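Local structure of AvrA (Salmonella typhimurium, 6BE0) at residues Y237-G242 with S285-K290; S183-I188 with K290-E295; P144-A149 with M174-I179. The protein probably catalyses transfer of the acetyl group from acetyl-CoA to serine and threonine residues of target proteins, as a YopJ-family effector that binds inositol hexakisphosphate. All coordinates share one frame; numbering follows the deposited sequence.

Contact 1. Residues Y237-G242 with S285-K290. With IHP (inositol hexakisphosphate), chain B; COA (coenzyme A), chain C.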
loop_
_atom_site.group_PDB
_atom_site.type_symbol
_atom_site.label_atom_id
_atom_site.label_comp_id
_atom_site.label_asym_id
_atom_site.label_seq_id
_atom_site.Cartn_x
_atom_site.Cartn_y
_atom_site.Cartn_z
ATOM N N TYR A 237 2.425 1.864 9.247
ATOM C CA TYR A 237 1.752 3.102 9.632
ATOM C C TYR A 237 2.678 4.313 9.672
ATOM O O TYR A 237 2.337 5.341 10.255
ATOM C CB TYR A 237 1.096 2.920 11.000
ATOM C CG TYR A 237 0.048 1.840 11.009
ATOM C CD1 TYR A 237 -1.301 2.157 10.949
ATOM C CD2 TYR A 237 0.406 0.501 11.062
ATOM C CE1 TYR A 237 -2.265 1.171 10.950
ATOM C CE2 TYR A 237 -0.550 -0.492 11.062
ATOM C CZ TYR A 237 -1.884 -0.153 11.006
ATOM O OH TYR A 237 -2.841 -1.139 11.008
ATOM N N LYS A 238 3.843 4.197 9.048
ATOM C CA LYS A 238 4.817 5.279 9.080
ATOM C C LYS A 238 4.312 6.515 8.338
ATOM O O LYS A 238 4.636 7.643 8.712
ATOM C CB LYS A 238 6.142 4.815 8.481
ATOM C CG LYS A 238 6.789 3.669 9.246
ATOM C CD LYS A 238 8.095 3.223 8.603
ATOM C CE LYS A 238 9.140 4.328 8.638
ATOM N NZ LYS A 238 10.473 3.849 8.189
ATOM N N HIS A 239 3.512 6.296 7.298
ATOM C CA HIS A 239 2.997 7.390 6.475
ATOM C C HIS A 239 1.560 7.761 6.826
ATOM O O HIS A 239 0.904 8.472 6.065
ATOM C CB HIS A 239 3.075 7.020 4.991
ATOM C CG HIS A 239 4.465 6.757 4.505
ATOM N ND1 HIS A 239 5.408 7.753 4.373
ATOM C CD2 HIS A 239 5.072 5.610 4.116
ATOM C CE1 HIS A 239 6.536 7.234 3.926
ATOM N NE2 HIS A 239 6.360 5.934 3.762
ATOM N N THR A 240 1.073 7.280 7.969
ATOM C CA THR A 240 -0.292 7.573 8.401
ATOM C C THR A 240 -0.552 9.073 8.401
ATOM O O THR A 240 0.201 9.846 8.991
ATOM C CB THR A 240 -0.580 7.021 9.810
ATOM O OG1 THR A 240 -0.295 5.620 9.845
ATOM C CG2 THR A 240 -2.041 7.245 10.189
ATOM N N GLN A 241 -1.627 9.469 7.728
ATOM C CA GLN A 241 -1.986 10.873 7.594
ATOM C C GLN A 241 -3.095 11.237 8.575
ATOM O O GLN A 241 -4.235 11.467 8.183
ATOM C CB GLN A 241 -2.413 11.168 6.154
ATOM C CG GLN A 241 -1.264 11.069 5.161
ATOM C CD GLN A 241 -1.717 11.098 3.715
ATOM O OE1 GLN A 241 -2.807 10.634 3.382
ATOM N NE2 GLN A 241 -0.876 11.644 2.845
ATOM N N GLY A 242 -2.747 11.286 9.856
ATOM C CA GLY A 242 -3.709 11.598 10.896
ATOM C C GLY A 242 -3.205 11.200 12.270
ATOM O O GLY A 242 -2.955 10.023 12.532
ATOM N N SER A 285 0.210 15.905 7.313
ATOM C CA SER A 285 1.401 15.119 7.013
ATOM C C SER A 285 1.710 15.145 5.522
ATOM O O SER A 285 0.842 14.861 4.695
ATOM C CB SER A 285 1.222 13.672 7.479
ATOM O OG SER A 285 2.312 12.869 7.056
ATOM N N ILE A 286 2.950 15.494 5.191
ATOM C CA ILE A 286 3.432 15.436 3.815
ATOM C C ILE A 286 4.414 14.280 3.659
ATOM O O ILE A 286 5.294 14.316 2.800
ATOM C CB ILE A 286 4.115 16.754 3.392
ATOM C CG1 ILE A 286 5.325 17.054 4.287
ATOM C CG2 ILE A 286 3.117 17.903 3.443
ATOM C CD1 ILE A 286 6.221 18.149 3.751
ATOM N N SER A 287 4.262 13.259 4.498
ATOM C CA SER A 287 5.188 12.131 4.503
ATOM C C SER A 287 5.147 11.390 3.170
ATOM O O SER A 287 6.183 11.150 2.549
ATOM C CB SER A 287 4.863 11.171 5.649
ATOM O OG SER A 287 5.914 10.241 5.842
ATOM N N ALA A 288 3.943 11.033 2.734
ATOM C CA ALA A 288 3.763 10.329 1.472
ATOM C C ALA A 288 4.247 11.170 0.296
ATOM O O ALA A 288 4.843 10.646 -0.644
ATOM C CB ALA A 288 2.302 9.948 1.280
ATOM N N HIS A 289 3.994 12.474 0.350
ATOM C CA HIS A 289 4.434 13.375 -0.710
ATOM C C HIS A 289 5.957 13.439 -0.767
ATOM O O HIS A 289 6.542 13.538 -1.845
ATOM C CB HIS A 289 3.850 14.774 -0.509
ATOM C CG HIS A 289 2.390 14.868 -0.823
ATOM N ND1 HIS A 289 1.411 14.413 0.034
ATOM C CD2 HIS A 289 1.742 15.358 -1.907
ATOM C CE1 HIS A 289 0.223 14.625 -0.506
ATOM N NE2 HIS A 289 0.397 15.194 -1.684
ATOM N N LYS A 290 6.595 13.381 0.397
ATOM C CA LYS A 290 8.051 13.344 0.461
ATOM C C LYS A 290 8.570 12.000 -0.037
ATOM O O LYS A 290 9.638 11.929 -0.644
ATOM C CB LYS A 290 8.542 13.609 1.887
ATOM C CG LYS A 290 8.393 15.062 2.328
ATOM C CD LYS A 290 8.652 15.248 3.818
ATOM C CE LYS A 290 10.119 15.056 4.173
ATOM N NZ LYS A 290 10.370 15.273 5.627
HETATM C C1 IHP B . 13.813 2.095 4.428
HETATM C C2 IHP B . 12.531 2.592 3.772
HETATM C C3 IHP B . 12.070 3.901 4.389
HETATM C C4 IHP B . 13.177 4.934 4.352
HETATM C C5 IHP B . 14.334 4.432 5.196
HETATM C C6 IHP B . 14.903 3.151 4.602
HETATM O O11 IHP B . 14.305 1.005 3.669
HETATM P P1 IHP B . 14.066 -0.469 4.230
HETATM O O21 IHP B . 13.728 -1.395 3.083
HETATM O O31 IHP B . 12.919 -0.490 5.218
HETATM O O41 IHP B . 15.323 -0.949 4.906
HETATM O O12 IHP B . 12.725 2.740 2.348
HETATM P P2 IHP B . 11.892 1.848 1.339
HETATM O O22 IHP B . 12.013 0.385 1.693
HETATM O O32 IHP B . 10.430 2.224 1.375
HETATM O O42 IHP B . 12.420 2.053 -0.064
HETATM O O13 IHP B . 10.908 4.377 3.707
HETATM P P3 IHP B . 9.505 4.368 4.462
HETATM O O23 IHP B . 8.412 3.976 3.498
HETATM O O33 IHP B . 9.513 3.392 5.615
HETATM O O43 IHP B . 9.210 5.748 4.989
HETATM O O14 IHP B . 12.692 6.221 4.779
HETATM P P4 IHP B . 12.293 6.587 6.298
HETATM O O24 IHP B . 10.982 7.341 6.300
HETATM O O34 IHP B . 12.143 5.353 7.158
HETATM O O44 IHP B . 13.339 7.488 6.893
HETATM O O15 IHP B . 15.366 5.413 5.319
HETATM P P5 IHP B . 16.228 5.450 6.647
HETATM O O25 IHP B . 16.059 4.155 7.413
HETATM O O35 IHP B . 17.680 5.635 6.286
HETATM O O45 IHP B . 15.793 6.594 7.531
HETATM O O16 IHP B . 15.550 3.425 3.361
HETATM P P6 IHP B . 17.000 2.890 3.124
HETATM O O26 IHP B . 17.583 3.534 1.893
HETATM O O36 IHP B . 17.869 3.210 4.312
HETATM O O46 IHP B . 16.978 1.395 2.915
HETATM N N1A COA C . -3.466 15.431 3.985
HETATM C C2A COA C . -3.109 15.022 5.240
HETATM N N3A COA C . -4.070 14.731 6.167
HETATM C C4A COA C . -5.398 14.848 5.850
HETATM C C5A COA C . -5.758 15.250 4.612
HETATM C C6A COA C . -4.772 15.543 3.675
HETATM N N6A COA C . -4.491 15.969 2.342
HETATM N N7A COA C . -7.119 15.281 4.553
HETATM C C8A COA C . -7.598 14.895 5.764
HETATM N N9A COA C . -6.543 14.629 6.568
HETATM C C1B COA C . -6.561 14.188 7.923
HETATM C C2B COA C . -6.205 15.157 8.738
HETATM O O2B COA C . -4.796 15.040 9.077
HETATM C C3B COA C . -7.127 14.965 10.057
HETATM O O3B COA C . -6.633 13.901 10.870
HETATM P P3B COA C . -6.118 14.225 12.364
HETATM O O7A COA C . -4.815 14.989 12.298
HETATM O O8A COA C . -7.152 15.051 13.090
HETATM O O9A COA C . -5.902 12.930 13.116
HETATM C C4B COA C . -8.350 14.649 9.570
HETATM O O4B COA C . -8.052 13.807 8.336
HETATM C C5B COA C . -9.114 15.909 9.189
HETATM O O5B COA C . -10.290 15.563 8.467
HETATM P P1A COA C . -11.722 15.777 9.151
HETATM O O1A COA C . -11.599 15.685 10.664
HETATM O O2A COA C . -12.263 17.141 8.758
HETATM O O3A COA C . -12.717 14.656 8.637
HETATM O O HOH W 1 2.952 10.020 8.960
HETATM O O HOH W 2 1.476 13.140 2.506
#
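His239 and Ser287 meet where the type I beta turn from Tyr237 to Thr240 lies against the start of helix 287-300, between the inositol hexakisphosphate and coenzyme A pockets. The imidazole is gripped at its edge from two directions. Its ND1 shares a hydrogen bond with Ser287 OG (2.9 Å), while NE2 donates to phosphate oxygen O23 of the inositol hexakisphosphate (2.8 Å, N-H...O 159°). With both partners near the ring plane, this restrains rotation about the CB-CG bond. Ser287 supplies its hydroxyl because chi1 of -167° swings OG away from its own backbone N and out toward the ring. Lys238 leads in another direction: its chain, bent at chi3 (64°), carries NZ to O33 of the same phosphate, 2.8 Å away.

Gln241 covers the other end of the contact. NE2 rests 3.9 Å from Ala288 CB and donates to a water that is also bonded to Ser285 O and, at the edge of its ring, to His289 ND1; OE1 is occupied by the backbone N-H groups of Arg181 and Ser182. The CB of Gln241 lies 3.9 Å from N3A of the coenzyme A adenine. A second water donates to the carbonyls of Lys238 and Thr240. Ser285 begins an ST turn at the approach to the helix, its OG accepting from Ser287 N at 3.2 Å.

Contact 2. Residues S183-I188 with K290-E295. With IHP (inositol hexakisphosphate), chain B.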
loop_
_atom_site.group_PDB
_atom_site.type_symbol
_atom_site.label_atom_id
_atom_site.label_comp_id
_atom_site.label_asym_id
_atom_site.label_seq_id
_atom_site.Cartn_x
_atom_site.Cartn_y
_atom_site.Cartn_z
ATOM N N SER A 183 -5.495 13.158 -1.383
ATOM C CA SER A 183 -6.405 12.873 -2.487
ATOM C C SER A 183 -5.828 11.995 -3.601
ATOM O O SER A 183 -6.583 11.342 -4.322
ATOM C CB SER A 183 -6.888 14.192 -3.095
ATOM O OG SER A 183 -5.796 14.964 -3.567
ATOM N N SER A 184 -4.504 11.973 -3.740
ATOM C CA SER A 184 -3.876 11.395 -4.932
ATOM C C SER A 184 -2.623 10.563 -4.647
ATOM O O SER A 184 -1.758 10.434 -5.513
ATOM C CB SER A 184 -3.523 12.522 -5.908
ATOM O OG SER A 184 -2.665 13.467 -5.295
ATOM N N GLU A 185 -2.538 9.980 -3.453
ATOM C CA GLU A 185 -1.328 9.272 -3.029
ATOM C C GLU A 185 -1.500 7.751 -2.979
ATOM O O GLU A 185 -0.724 7.057 -2.321
ATOM C CB GLU A 185 -0.881 9.786 -1.654
ATOM C CG GLU A 185 -0.114 11.102 -1.701
ATOM C CD GLU A 185 -0.802 12.151 -2.550
ATOM O OE1 GLU A 185 -0.307 12.436 -3.661
ATOM O OE2 GLU A 185 -1.841 12.685 -2.110
ATOM N N CYS A 186 -2.500 7.229 -3.684
ATOM C CA CYS A 186 -2.778 5.796 -3.648
ATOM C C CYS A 186 -1.578 4.979 -4.123
ATOM O O CYS A 186 -1.255 3.943 -3.542
ATOM C CB CYS A 186 -4.009 5.460 -4.499
ATOM S SG CYS A 186 -3.897 5.905 -6.252
ATOM N N GLY A 187 -0.916 5.456 -5.171
ATOM C CA GLY A 187 0.239 4.769 -5.722
ATOM C C GLY A 187 1.414 4.684 -4.764
ATOM O O GLY A 187 2.037 3.634 -4.631
ATOM N N ILE A 188 1.719 5.788 -4.091
ATOM C CA ILE A 188 2.861 5.838 -3.182
ATOM C C ILE A 188 2.640 4.928 -1.978
ATOM O O ILE A 188 3.538 4.183 -1.585
ATOM C CB ILE A 188 3.136 7.275 -2.682
ATOM C CG1 ILE A 188 3.233 8.251 -3.859
ATOM C CG2 ILE A 188 4.417 7.319 -1.845
ATOM C CD1 ILE A 188 4.307 7.902 -4.876
ATOM N N LYS A 290 6.595 13.381 0.397
ATOM C CA LYS A 290 8.051 13.344 0.461
ATOM C C LYS A 290 8.570 12.000 -0.037
ATOM O O LYS A 290 9.638 11.929 -0.644
ATOM C CB LYS A 290 8.542 13.609 1.887
ATOM C CG LYS A 290 8.393 15.062 2.328
ATOM C CD LYS A 290 8.652 15.248 3.818
ATOM C CE LYS A 290 10.119 15.056 4.173
ATOM N NZ LYS A 290 10.370 15.273 5.627
ATOM N N LYS A 291 7.812 10.933 0.208
ATOM C CA LYS A 291 8.219 9.603 -0.236
ATOM C C LYS A 291 8.217 9.515 -1.759
ATOM O O LYS A 291 9.080 8.863 -2.348
ATOM C CB LYS A 291 7.305 8.522 0.348
ATOM C CG LYS A 291 7.773 7.092 0.063
ATOM C CD LYS A 291 9.135 6.805 0.690
ATOM C CE LYS A 291 9.620 5.393 0.396
ATOM N NZ LYS A 291 8.759 4.353 1.017
ATOM N N ARG A 292 7.245 10.166 -2.393
ATOM C CA ARG A 292 7.198 10.229 -3.850
ATOM C C ARG A 292 8.490 10.834 -4.384
ATOM O O ARG A 292 9.065 10.342 -5.357
ATOM C CB ARG A 292 5.998 11.054 -4.331
ATOM C CG ARG A 292 5.973 11.260 -5.844
ATOM C CD ARG A 292 4.792 12.099 -6.308
ATOM N NE ARG A 292 3.511 11.422 -6.104
ATOM C CZ ARG A 292 2.639 11.712 -5.142
ATOM N NH1 ARG A 292 2.878 12.679 -4.263
ATOM N NH2 ARG A 292 1.507 11.027 -5.060
ATOM N N ILE A 293 8.937 11.907 -3.738
ATOM C CA ILE A 293 10.149 12.604 -4.148
ATOM C C ILE A 293 11.369 11.696 -4.004
ATOM O O ILE A 293 12.227 11.652 -4.885
ATOM C CB ILE A 293 10.352 13.896 -3.326
ATOM C CG1 ILE A 293 9.196 14.866 -3.596
ATOM C CG2 ILE A 293 11.691 14.553 -3.666
ATOM C CD1 ILE A 293 9.190 16.093 -2.711
ATOM N N ALA A 294 11.439 10.976 -2.890
ATOM C CA ALA A 294 12.524 10.030 -2.662
ATOM C C ALA A 294 12.537 8.965 -3.750
ATOM O O ALA A 294 13.579 8.669 -4.337
ATOM C CB ALA A 294 12.388 9.384 -1.293
ATOM N N GLU A 295 11.363 8.400 -4.012
ATOM C CA GLU A 295 11.206 7.358 -5.019
ATOM C C GLU A 295 11.640 7.836 -6.403
ATOM O O GLU A 295 12.337 7.120 -7.123
ATOM C CB GLU A 295 9.752 6.888 -5.054
ATOM C CG GLU A 295 9.349 6.028 -3.863
ATOM C CD GLU A 295 9.775 4.577 -4.010
ATOM O OE1 GLU A 295 10.667 4.290 -4.836
ATOM O OE2 GLU A 295 9.208 3.720 -3.301
HETATM C C1 IHP B . 13.813 2.095 4.428
HETATM C C2 IHP B . 12.531 2.592 3.772
HETATM C C3 IHP B . 12.070 3.901 4.389
HETATM C C4 IHP B . 13.177 4.934 4.352
HETATM C C5 IHP B . 14.334 4.432 5.196
HETATM C C6 IHP B . 14.903 3.151 4.602
HETATM O O11 IHP B . 14.305 1.005 3.669
HETATM P P1 IHP B . 14.066 -0.469 4.230
HETATM O O21 IHP B . 13.728 -1.395 3.083
HETATM O O31 IHP B . 12.919 -0.490 5.218
HETATM O O41 IHP B . 15.323 -0.949 4.906
HETATM O O12 IHP B . 12.725 2.740 2.348
HETATM P P2 IHP B . 11.892 1.848 1.339
HETATM O O22 IHP B . 12.013 0.385 1.693
HETATM O O32 IHP B . 10.430 2.224 1.375
HETATM O O42 IHP B . 12.420 2.053 -0.064
HETATM O O13 IHP B . 10.908 4.377 3.707
HETATM P P3 IHP B . 9.505 4.368 4.462
HETATM O O23 IHP B . 8.412 3.976 3.498
HETATM O O33 IHP B . 9.513 3.392 5.615
HETATM O O43 IHP B . 9.210 5.748 4.989
HETATM O O14 IHP B . 12.692 6.221 4.779
HETATM P P4 IHP B . 12.293 6.587 6.298
HETATM O O24 IHP B . 10.982 7.341 6.300
HETATM O O34 IHP B . 12.143 5.353 7.158
HETATM O O44 IHP B . 13.339 7.488 6.893
HETATM O O15 IHP B . 15.366 5.413 5.319
HETATM P P5 IHP B . 16.228 5.450 6.647
HETATM O O25 IHP B . 16.059 4.155 7.413
HETATM O O35 IHP B . 17.680 5.635 6.286
HETATM O O45 IHP B . 15.793 6.594 7.531
HETATM O O16 IHP B . 15.550 3.425 3.361
HETATM P P6 IHP B . 17.000 2.890 3.124
HETATM O O26 IHP B . 17.583 3.534 1.893
HETATM O O36 IHP B . 17.869 3.210 4.312
HETATM O O46 IHP B . 16.978 1.395 2.915
#
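Arg292 reaches from helix 287-300 to Glu185, the N-cap residue of helix 186-199, and forms a salt bridge: NH2 lies 2.7 Å from Glu185 OE1. The bond uses the anti lone pair of that oxygen, and the carboxylate and guanidinium planes stand 88° apart, so this is an upright, largely single-point contact rather than a flat bidentate pair; NH1 adds a weak bond to the same oxygen. Ile188 covers one face of the guanidinium, with CG1 3.3 Å above the plane and offset toward its rim, and packs CD1 3.6 Å from Arg292 CB. Its other branch, CG2, sits 3.8 Å from Lys291 CB.

Outside this shell, Asp68 forms a second salt bridge with Arg292 NH2. Glu185 OE2 is held by Ser184 N, which comes from above the carboxylate plane, and by Ser182 OG. Lys291 turns away from the salt bridge: bends at chi2 (62°) and chi4 (-65°) carry its NZ to the inositol hexakisphosphate, where it bonds to O23 and O32, the latter at 2.7 Å. Adjacent residues of one helix thus serve different anions. The buried arginine is probably charge-balanced by Glu185 and Asp68, while the lysine probably helps to offset the phosphate charge.

Contact 3. Residues P144-A149 with M174-I179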
loop_
_atom_site.group_PDB
_atom_site.type_symbol
_atom_site.label_atom_id
_atom_site.label_comp_id
_atom_site.label_asym_id
_atom_site.label_seq_id
_atom_site.Cartn_x
_atom_site.Cartn_y
_atom_site.Cartn_z
ATOM N N PRO A 144 -5.248 1.494 1.159
ATOM C CA PRO A 144 -4.668 2.464 2.095
ATOM C C PRO A 144 -5.701 3.423 2.689
ATOM O O PRO A 144 -5.546 3.848 3.833
ATOM C CB PRO A 144 -3.656 3.225 1.230
ATOM C CG PRO A 144 -3.326 2.292 0.122
ATOM C CD PRO A 144 -4.592 1.549 -0.159
ATOM N N ALA A 145 -6.734 3.755 1.920
ATOM C CA ALA A 145 -7.765 4.684 2.375
ATOM C C ALA A 145 -8.911 3.937 3.053
ATOM O O ALA A 145 -8.801 2.746 3.343
ATOM C CB ALA A 145 -8.285 5.509 1.205
ATOM N N ALA A 146 -10.009 4.647 3.301
ATOM C CA ALA A 146 -11.175 4.069 3.960
ATOM C C ALA A 146 -12.063 3.341 2.954
ATOM O O ALA A 146 -11.883 3.482 1.743
ATOM C CB ALA A 146 -11.960 5.152 4.678
ATOM N N CYS A 147 -13.020 2.566 3.461
ATOM C CA CYS A 147 -13.913 1.778 2.614
ATOM C C CYS A 147 -15.362 1.851 3.091
ATOM O O CYS A 147 -16.175 0.997 2.743
ATOM C CB CYS A 147 -13.466 0.316 2.583
ATOM S SG CYS A 147 -11.720 0.075 2.222
ATOM N N SER A 148 -15.683 2.865 3.887
ATOM C CA SER A 148 -17.013 2.981 4.481
ATOM C C SER A 148 -18.122 3.098 3.435
ATOM O O SER A 148 -19.217 2.571 3.626
ATOM C CB SER A 148 -17.067 4.188 5.418
ATOM O OG SER A 148 -16.587 5.355 4.776
ATOM N N ALA A 149 -17.834 3.781 2.331
ATOM C CA ALA A 149 -18.848 4.058 1.316
ATOM C C ALA A 149 -19.261 2.800 0.549
ATOM O O ALA A 149 -20.342 2.257 0.784
ATOM C CB ALA A 149 -18.346 5.123 0.349
ATOM N N MET A 174 -10.280 -8.474 1.837
ATOM C CA MET A 174 -9.964 -7.075 1.590
ATOM C C MET A 174 -9.800 -6.367 2.928
ATOM O O MET A 174 -10.619 -6.537 3.829
ATOM C CB MET A 174 -11.057 -6.422 0.746
ATOM C CG MET A 174 -10.875 -4.935 0.515
ATOM S SD MET A 174 -12.091 -4.303 -0.654
ATOM C CE MET A 174 -12.435 -2.695 0.050
ATOM N N VAL A 175 -8.731 -5.587 3.055
ATOM C CA VAL A 175 -8.392 -4.942 4.318
ATOM C C VAL A 175 -8.408 -3.422 4.195
ATOM O O VAL A 175 -7.718 -2.842 3.355
ATOM C CB VAL A 175 -7.008 -5.397 4.822
ATOM C CG1 VAL A 175 -6.642 -4.687 6.123
ATOM C CG2 VAL A 175 -6.991 -6.904 5.020
ATOM N N GLU A 176 -9.206 -2.789 5.047
ATOM C CA GLU A 176 -9.248 -1.338 5.151
ATOM C C GLU A 176 -8.167 -0.873 6.117
ATOM O O GLU A 176 -8.055 -1.401 7.222
ATOM C CB GLU A 176 -10.629 -0.876 5.625
ATOM C CG GLU A 176 -10.762 0.623 5.852
ATOM C CD GLU A 176 -12.029 0.982 6.606
ATOM O OE1 GLU A 176 -12.258 0.408 7.692
ATOM O OE2 GLU A 176 -12.795 1.836 6.111
ATOM N N LEU A 177 -7.374 0.109 5.697
ATOM C CA LEU A 177 -6.314 0.652 6.541
ATOM C C LEU A 177 -6.671 2.041 7.065
ATOM O O LEU A 177 -6.417 2.354 8.229
ATOM C CB LEU A 177 -4.991 0.704 5.770
ATOM C CG LEU A 177 -4.405 -0.642 5.328
ATOM C CD1 LEU A 177 -3.060 -0.433 4.647
ATOM C CD2 LEU A 177 -4.262 -1.609 6.497
ATOM N N ASP A 178 -7.271 2.859 6.204
ATOM C CA ASP A 178 -7.607 4.241 6.539
ATOM C C ASP A 178 -6.397 4.973 7.110
ATOM O O ASP A 178 -6.445 5.502 8.220
ATOM C CB ASP A 178 -8.770 4.292 7.535
ATOM C CG ASP A 178 -9.307 5.702 7.740
ATOM O OD1 ASP A 178 -9.227 6.520 6.797
ATOM O OD2 ASP A 178 -9.811 5.994 8.846
ATOM N N ILE A 179 -5.307 4.980 6.347
ATOM C CA ILE A 179 -4.108 5.725 6.715
ATOM C C ILE A 179 -3.801 6.775 5.653
ATOM O O ILE A 179 -3.035 7.706 5.897
ATOM C CB ILE A 179 -2.893 4.798 6.898
ATOM C CG1 ILE A 179 -2.682 3.934 5.653
ATOM C CG2 ILE A 179 -3.088 3.924 8.131
ATOM C CD1 ILE A 179 -1.370 3.171 5.655
HETATM O O HOH W 3 -9.570 7.840 4.220
#
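In the carboxylate of Glu176, OE2 accepts from Cys147 N (2.8 Å) on its anti side, 18° out of the carboxylate plane. CG stands opposite the backbone N (chi1 176°) and the chain stays extended, which carries the carboxylate to the loop. The other oxygen, OE1, accepts from the backbone N of Ser225, so the group is held through both oxygens. The peptide carbonyl of Pro144 is engaged end-on: Ile179 N lies 2.8 Å from Pro144 O, with a C=O...N angle of 176°. A weak bond from Asp178 N to Ala145 O, 3.2 Å long, continues the backbone pairing.

Side chains fill in around these bonds. Cys147 SG packs 3.6 Å from Met174 CE and 3.7 Å from Glu176 CB, and Ala146 CB makes a packing contact with Asp178 OD1 at 3.7 Å. That oxygen accepts from a water and forms a salt bridge with Arg181, a residue of the coenzyme A site.

Strands 136-143 and 170-176 are parallel neighbours in the mixed sheet, connected through helix 151-164 in a beta-alpha-beta crossover. The contact joins the loop leaving the first strand to the end of the second, with helix 186-199 touching Pro144, Leu177 and Ile179 through Phe189, Ser190 and Leu193.

In the fold
Along the chain contact 3 comes first, and contact 2 pairs the start of helix 186-199 with helix 287-300; contact 1 lies within the sequence that contact 2 spans. Contacts 1 and 2 share helix 287-300 and Lys290, have centres about 9 Å apart, and both touch the inositol hexakisphosphate. Contact 3, at the end of strand 170-176, is centred about 15 Å from contact 1 and 17 Å from contact 2. It adjoins contact 2 in sequence and touches contact 1 through Ile179, whose O probably accepts from Gln241 N. The end of this strand is thereby linked to loop 237-242, which contributes to both ligand pockets.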